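Local coordinates for RagB/SusD domain protein (Flavobacterium johnsoniae, PDB 5J90) that binds chitin as a SusD homolog of a chitin utilization locus, probably as a lipoprotein at the cell surface, at residues D398-A410 against E414-I426. Residues are numbered along the deposited sequence; the frame is centred on the assembly and turned at random.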
loop_
_atom_site.group_PDB
_atom_site.type_symbol
_atom_site.label_atom_id
_atom_site.label_comp_id
_atom_site.label_asym_id
_atom_site.label_seq_id
_atom_site.Cartn_x
_atom_site.Cartn_y
_atom_site.Cartn_z
ATOM N N ASP A 398 21.819 -21.780 -4.815
ATOM C CA ASP A 398 20.996 -22.485 -5.790
ATOM C C ASP A 398 20.263 -21.431 -6.615
ATOM O O ASP A 398 20.020 -20.321 -6.134
ATOM C CB ASP A 398 19.951 -23.366 -5.095
ATOM C CG ASP A 398 20.564 -24.508 -4.307
ATOM O OD1 ASP A 398 21.694 -24.924 -4.634
ATOM O OD2 ASP A 398 19.899 -24.997 -3.368
ATOM N N PRO A 399 19.896 -21.769 -7.853
ATOM C CA PRO A 399 19.167 -20.800 -8.676
ATOM C C PRO A 399 17.803 -20.468 -8.074
ATOM O O PRO A 399 17.210 -21.301 -7.385
ATOM C CB PRO A 399 18.994 -21.533 -10.008
ATOM C CG PRO A 399 19.059 -22.989 -9.649
ATOM C CD PRO A 399 20.036 -23.079 -8.518
ATOM N N VAL A 400 17.320 -19.254 -8.332
ATOM C CA VAL A 400 15.996 -18.842 -7.860
ATOM C C VAL A 400 14.997 -18.527 -8.978
ATOM O O VAL A 400 13.794 -18.656 -8.766
ATOM C CB VAL A 400 16.061 -17.641 -6.875
ATOM C CG1 VAL A 400 16.740 -18.056 -5.575
ATOM C CG2 VAL A 400 16.768 -16.440 -7.501
ATOM N N ASN A 401 15.467 -18.101 -10.152
ATOM C CA ASN A 401 14.534 -17.792 -11.237
ATOM C C ASN A 401 14.337 -19.040 -12.088
ATOM O O ASN A 401 14.961 -19.219 -13.145
ATOM C CB ASN A 401 15.005 -16.602 -12.088
ATOM C CG ASN A 401 13.857 -15.939 -12.840
ATOM O OD1 ASN A 401 12.832 -15.600 -12.247
ATOM N ND2 ASN A 401 14.010 -15.772 -14.142
ATOM N N ASN A 402 13.480 -19.923 -11.594
ATOM C CA ASN A 402 13.399 -21.274 -12.131
ATOM C C ASN A 402 12.242 -21.409 -13.096
ATOM O O ASN A 402 11.179 -21.932 -12.769
ATOM C CB ASN A 402 13.337 -22.279 -10.982
ATOM C CG ASN A 402 14.528 -22.146 -10.052
ATOM O OD1 ASN A 402 15.658 -21.931 -10.504
ATOM N ND2 ASN A 402 14.285 -22.247 -8.750
ATOM N N VAL A 403 12.470 -20.888 -14.292
ATOM C CA VAL A 403 11.477 -20.850 -15.350
ATOM C C VAL A 403 12.219 -20.961 -16.682
ATOM O O VAL A 403 13.333 -20.448 -16.826
ATOM C CB VAL A 403 10.650 -19.532 -15.282
ATOM C CG1 VAL A 403 11.534 -18.316 -15.527
ATOM C CG2 VAL A 403 9.494 -19.559 -16.253
ATOM N N THR A 404 11.616 -21.641 -17.647
ATOM C CA THR A 404 12.218 -21.760 -18.967
ATOM C C THR A 404 11.770 -20.608 -19.860
ATOM O O THR A 404 10.875 -19.835 -19.506
ATOM C CB THR A 404 11.808 -23.073 -19.654
ATOM O OG1 THR A 404 10.390 -23.079 -19.834
ATOM C CG2 THR A 404 12.216 -24.266 -18.812
ATOM N N VAL A 405 12.370 -20.509 -21.038
ATOM C CA VAL A 405 11.989 -19.474 -21.983
ATOM C C VAL A 405 10.671 -19.795 -22.684
ATOM O O VAL A 405 9.814 -18.926 -22.827
ATOM C CB VAL A 405 13.084 -19.237 -23.047
ATOM C CG1 VAL A 405 12.607 -18.210 -24.059
ATOM C CG2 VAL A 405 14.375 -18.767 -22.398
ATOM N N ALA A 406 10.505 -21.047 -23.119
ATOM C CA ALA A 406 9.383 -21.423 -23.977
ATOM C C ALA A 406 8.016 -21.097 -23.385
ATOM O O ALA A 406 7.752 -21.376 -22.214
ATOM C CB ALA A 406 9.457 -22.914 -24.327
ATOM N N TRP A 407 7.155 -20.522 -24.215
ATOM C CA TRP A 407 5.784 -20.254 -23.811
ATOM C C TRP A 407 5.028 -21.557 -23.620
ATOM O O TRP A 407 5.135 -22.482 -24.430
ATOM C CB TRP A 407 5.069 -19.406 -24.858
ATOM C CG TRP A 407 3.749 -18.882 -24.380
ATOM C CD1 TRP A 407 2.509 -19.403 -24.630
ATOM C CD2 TRP A 407 3.543 -17.732 -23.552
ATOM N NE1 TRP A 407 1.543 -18.644 -24.005
ATOM C CE2 TRP A 407 2.154 -17.608 -23.348
ATOM C CE3 TRP A 407 4.399 -16.791 -22.976
ATOM C CZ2 TRP A 407 1.606 -16.584 -22.583
ATOM C CZ3 TRP A 407 3.851 -15.771 -22.215
ATOM C CH2 TRP A 407 2.470 -15.675 -22.032
ATOM N N ASP A 408 4.261 -21.618 -22.544
ATOM C CA ASP A 408 3.366 -22.733 -22.275
ATOM C C ASP A 408 1.974 -22.155 -22.072
ATOM O O ASP A 408 1.723 -21.468 -21.084
ATOM C CB ASP A 408 3.830 -23.467 -21.016
ATOM C CG ASP A 408 2.941 -24.647 -20.652
ATOM O OD1 ASP A 408 1.913 -24.879 -21.327
ATOM O OD2 ASP A 408 3.278 -25.340 -19.668
ATOM N N ALA A 409 1.067 -22.427 -23.005
ATOM C CA ALA A 409 -0.281 -21.880 -22.944
ATOM C C ALA A 409 -1.033 -22.314 -21.688
ATOM O O ALA A 409 -1.962 -21.636 -21.256
ATOM C CB ALA A 409 -1.074 -22.264 -24.198
ATOM N N ALA A 410 -0.624 -23.444 -21.115
ATOM C CA ALA A 410 -1.317 -24.033 -19.971
ATOM C C ALA A 410 -0.745 -23.561 -18.639
ATOM O O ALA A 410 -1.254 -23.928 -17.576
ATOM C CB ALA A 410 -1.260 -25.555 -20.056
ATOM N N GLU A 414 0.762 -16.310 -13.263
ATOM C CA GLU A 414 2.010 -15.936 -12.594
ATOM C C GLU A 414 3.245 -16.434 -13.336
ATOM O O GLU A 414 4.221 -15.694 -13.471
ATOM C CB GLU A 414 2.040 -16.401 -11.139
ATOM C CG GLU A 414 1.118 -15.601 -10.214
ATOM C CD GLU A 414 1.576 -14.166 -9.941
ATOM O OE1 GLU A 414 2.683 -13.755 -10.366
ATOM O OE2 GLU A 414 0.806 -13.442 -9.281
ATOM N N VAL A 415 3.217 -17.673 -13.826
ATOM C CA VAL A 415 4.364 -18.198 -14.559
ATOM C C VAL A 415 4.512 -17.484 -15.906
ATOM O O VAL A 415 5.633 -17.150 -16.306
ATOM C CB VAL A 415 4.299 -19.737 -14.717
ATOM C CG1 VAL A 415 5.267 -20.212 -15.805
ATOM C CG2 VAL A 415 4.619 -20.407 -13.387
ATOM N N LYS A 416 3.393 -17.218 -16.578
ATOM C CA LYS A 416 3.421 -16.446 -17.816
ATOM C C LYS A 416 4.044 -15.070 -17.584
ATOM O O LYS A 416 4.904 -14.635 -18.361
ATOM C CB LYS A 416 2.013 -16.322 -18.407
ATOM C CG LYS A 416 1.472 -17.642 -18.982
ATOM C CD LYS A 416 0.009 -17.539 -19.374
ATOM C CE LYS A 416 -0.437 -18.810 -20.103
ATOM N NZ LYS A 416 -1.871 -18.742 -20.505
ATOM N N LEU A 417 3.625 -14.397 -16.509
ATOM C CA LEU A 417 4.176 -13.095 -16.190
ATOM C C LEU A 417 5.658 -13.205 -15.850
ATOM O O LEU A 417 6.446 -12.367 -16.274
ATOM C CB LEU A 417 3.403 -12.435 -15.041
ATOM C CG LEU A 417 3.862 -11.011 -14.692
ATOM C CD1 LEU A 417 3.695 -10.077 -15.869
ATOM C CD2 LEU A 417 3.093 -10.483 -13.472
ATOM N N GLN A 418 6.047 -14.231 -15.094
ATOM C CA GLN A 418 7.457 -14.436 -14.779
ATOM C C GLN A 418 8.305 -14.567 -16.046
ATOM O O GLN A 418 9.410 -14.024 -16.117
ATOM C CB GLN A 418 7.642 -15.645 -13.854
ATOM C CG GLN A 418 9.075 -15.856 -13.396
ATOM C CD GLN A 418 9.222 -17.039 -12.447
ATOM O OE1 GLN A 418 8.269 -17.798 -12.229
ATOM N NE2 GLN A 418 10.415 -17.209 -11.889
ATOM N N LYS A 419 7.795 -15.283 -17.046
ATOM C CA LYS A 419 8.515 -15.425 -18.309
ATOM C C LYS A 419 8.655 -14.073 -18.991
ATOM O O LYS A 419 9.749 -13.693 -19.411
ATOM C CB LYS A 419 7.799 -16.411 -19.237
ATOM C CG LYS A 419 7.940 -17.867 -18.804
ATOM C CD LYS A 419 7.051 -18.761 -19.657
ATOM C CE LYS A 419 7.086 -20.208 -19.168
ATOM N NZ LYS A 419 8.341 -20.920 -19.568
ATOM N N ILE A 420 7.544 -13.353 -19.104
ATOM C CA ILE A 420 7.551 -12.038 -19.740
ATOM C C ILE A 420 8.531 -11.073 -19.068
ATOM O O ILE A 420 9.361 -10.437 -19.732
ATOM C CB ILE A 420 6.135 -11.434 -19.747
ATOM C CG1 ILE A 420 5.241 -12.233 -20.699
ATOM C CG2 ILE A 420 6.179 -9.969 -20.153
ATOM C CD1 ILE A 420 3.746 -11.943 -20.534
ATOM N N ILE A 421 8.450 -10.973 -17.747
ATOM C CA ILE A 421 9.304 -10.029 -17.030
ATOM C C ILE A 421 10.774 -10.468 -17.061
ATOM O O ILE A 421 11.668 -9.626 -17.120
ATOM C CB ILE A 421 8.819 -9.804 -15.580
ATOM C CG1 ILE A 421 7.370 -9.280 -15.558
ATOM C CG2 ILE A 421 9.752 -8.840 -14.848
ATOM C CD1 ILE A 421 7.160 -7.976 -16.294
ATOM N N THR A 422 11.037 -11.776 -17.039
ATOM C CA THR A 422 12.423 -12.249 -17.147
ATOM C C THR A 422 13.034 -11.793 -18.475
ATOM O O THR A 422 14.145 -11.255 -18.507
ATOM C CB THR A 422 12.509 -13.786 -17.037
ATOM O OG1 THR A 422 12.087 -14.192 -15.730
ATOM C CG2 THR A 422 13.938 -14.275 -17.270
ATOM N N GLN A 423 12.295 -11.979 -19.564
ATOM C CA GLN A 423 12.798 -11.578 -20.876
ATOM C C GLN A 423 12.895 -10.059 -21.002
ATOM O O GLN A 423 13.820 -9.526 -21.623
ATOM C CB GLN A 423 11.956 -12.210 -21.982
ATOM C CG GLN A 423 12.231 -13.709 -22.110
ATOM C CD GLN A 423 13.694 -14.007 -22.419
ATOM O OE1 GLN A 423 14.328 -13.317 -23.221
ATOM N NE2 GLN A 423 14.236 -15.044 -21.778
ATOM N N LYS A 424 11.957 -9.359 -20.376
ATOM C CA LYS A 424 11.976 -7.904 -20.339
ATOM C C LYS A 424 13.227 -7.413 -19.598
ATOM O O LYS A 424 13.933 -6.498 -20.054
ATOM C CB LYS A 424 10.706 -7.449 -19.619
ATOM C CG LYS A 424 10.374 -5.991 -19.729
ATOM C CD LYS A 424 9.034 -5.769 -19.013
ATOM C CE LYS A 424 8.598 -4.336 -19.066
ATOM N NZ LYS A 424 7.530 -4.123 -18.044
ATOM N N TRP A 425 13.505 -8.046 -18.467
ATOM C CA TRP A 425 14.669 -7.736 -17.649
ATOM C C TRP A 425 15.967 -7.949 -18.446
ATOM O O TRP A 425 16.844 -7.085 -18.450
ATOM C CB TRP A 425 14.600 -8.603 -16.393
ATOM C CG TRP A 425 15.689 -8.480 -15.349
ATOM C CD1 TRP A 425 15.705 -7.639 -14.270
ATOM C CD2 TRP A 425 16.849 -9.317 -15.219
ATOM N NE1 TRP A 425 16.820 -7.871 -13.502
ATOM C CE2 TRP A 425 17.546 -8.892 -14.066
ATOM C CE3 TRP A 425 17.378 -10.369 -15.978
ATOM C CZ2 TRP A 425 18.732 -9.491 -13.642
ATOM C CZ3 TRP A 425 18.567 -10.956 -15.560
ATOM C CH2 TRP A 425 19.230 -10.516 -14.405
ATOM N N ILE A 426 16.083 -9.075 -19.146
ATOM C CA ILE A 426 17.289 -9.294 -19.951
ATOM C C ILE A 426 17.421 -8.217 -21.033
ATOM O O ILE A 426 18.501 -7.656 -21.229
ATOM C CB ILE A 426 17.338 -10.703 -20.598
ATOM C CG1 ILE A 426 17.354 -11.791 -19.525
ATOM C CG2 ILE A 426 18.581 -10.835 -21.498
ATOM C CD1 ILE A 426 17.123 -13.210 -20.073
HETATM O O HOH W 1 10.994 -19.543 -10.104
HETATM O O HOH W 2 9.045 -22.771 -17.061
#
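Lys419 NZ is gripped by two backbone carbonyls of the loop and a water: it donates to Ala406 O at 2.7 Å and to Thr404 O at 2.8 Å, and water 2 joins it to Thr404 N. The two carbonyls are met differently, Ala406 O with NZ moderately tilted from its plane, Thr404 O from above, 61° out of the plane. A turn at the last torsion (chi4 -77°) brings the ammonium round to them, while the stem passes Val403 tightly, Lys419 CG lying 3.4 Å from Val403 CG2. A methionine in place of Lys419 would probably leave both carbonyls without their shared donor and the loop less firmly held to the helix. A chain of hydrogen bonds runs from Gln418 NE2 to Asn401 OD1 (2.9 Å, from above the carbonyl plane) and from Asn401 ND2, nearly straight (167°), to Thr422 OG1, which donates back to Gln418 O. Asn401 OD1 also accepts from Lys446 N. Extended Lys416 crosses Trp407, Lys416 CD 3.7 Å from Trp407 CZ2, and Lys416 NZ donates to Ala409 O at 3.0 Å; Ile420 CG1 meets the ring edge. Tyr357 of helix 353-368 hydrogen-bonds Val405 O. The loop thus doubles back along helix 413-428, fastened by three lysine-to-carbonyl bonds and two between side chains; carbonyl dipoles probably stabilise the Lys419 ammonium, the loop's nearest carboxylate oxygen, Asp408 OD2, being 6.7 Å from Lys419 NZ.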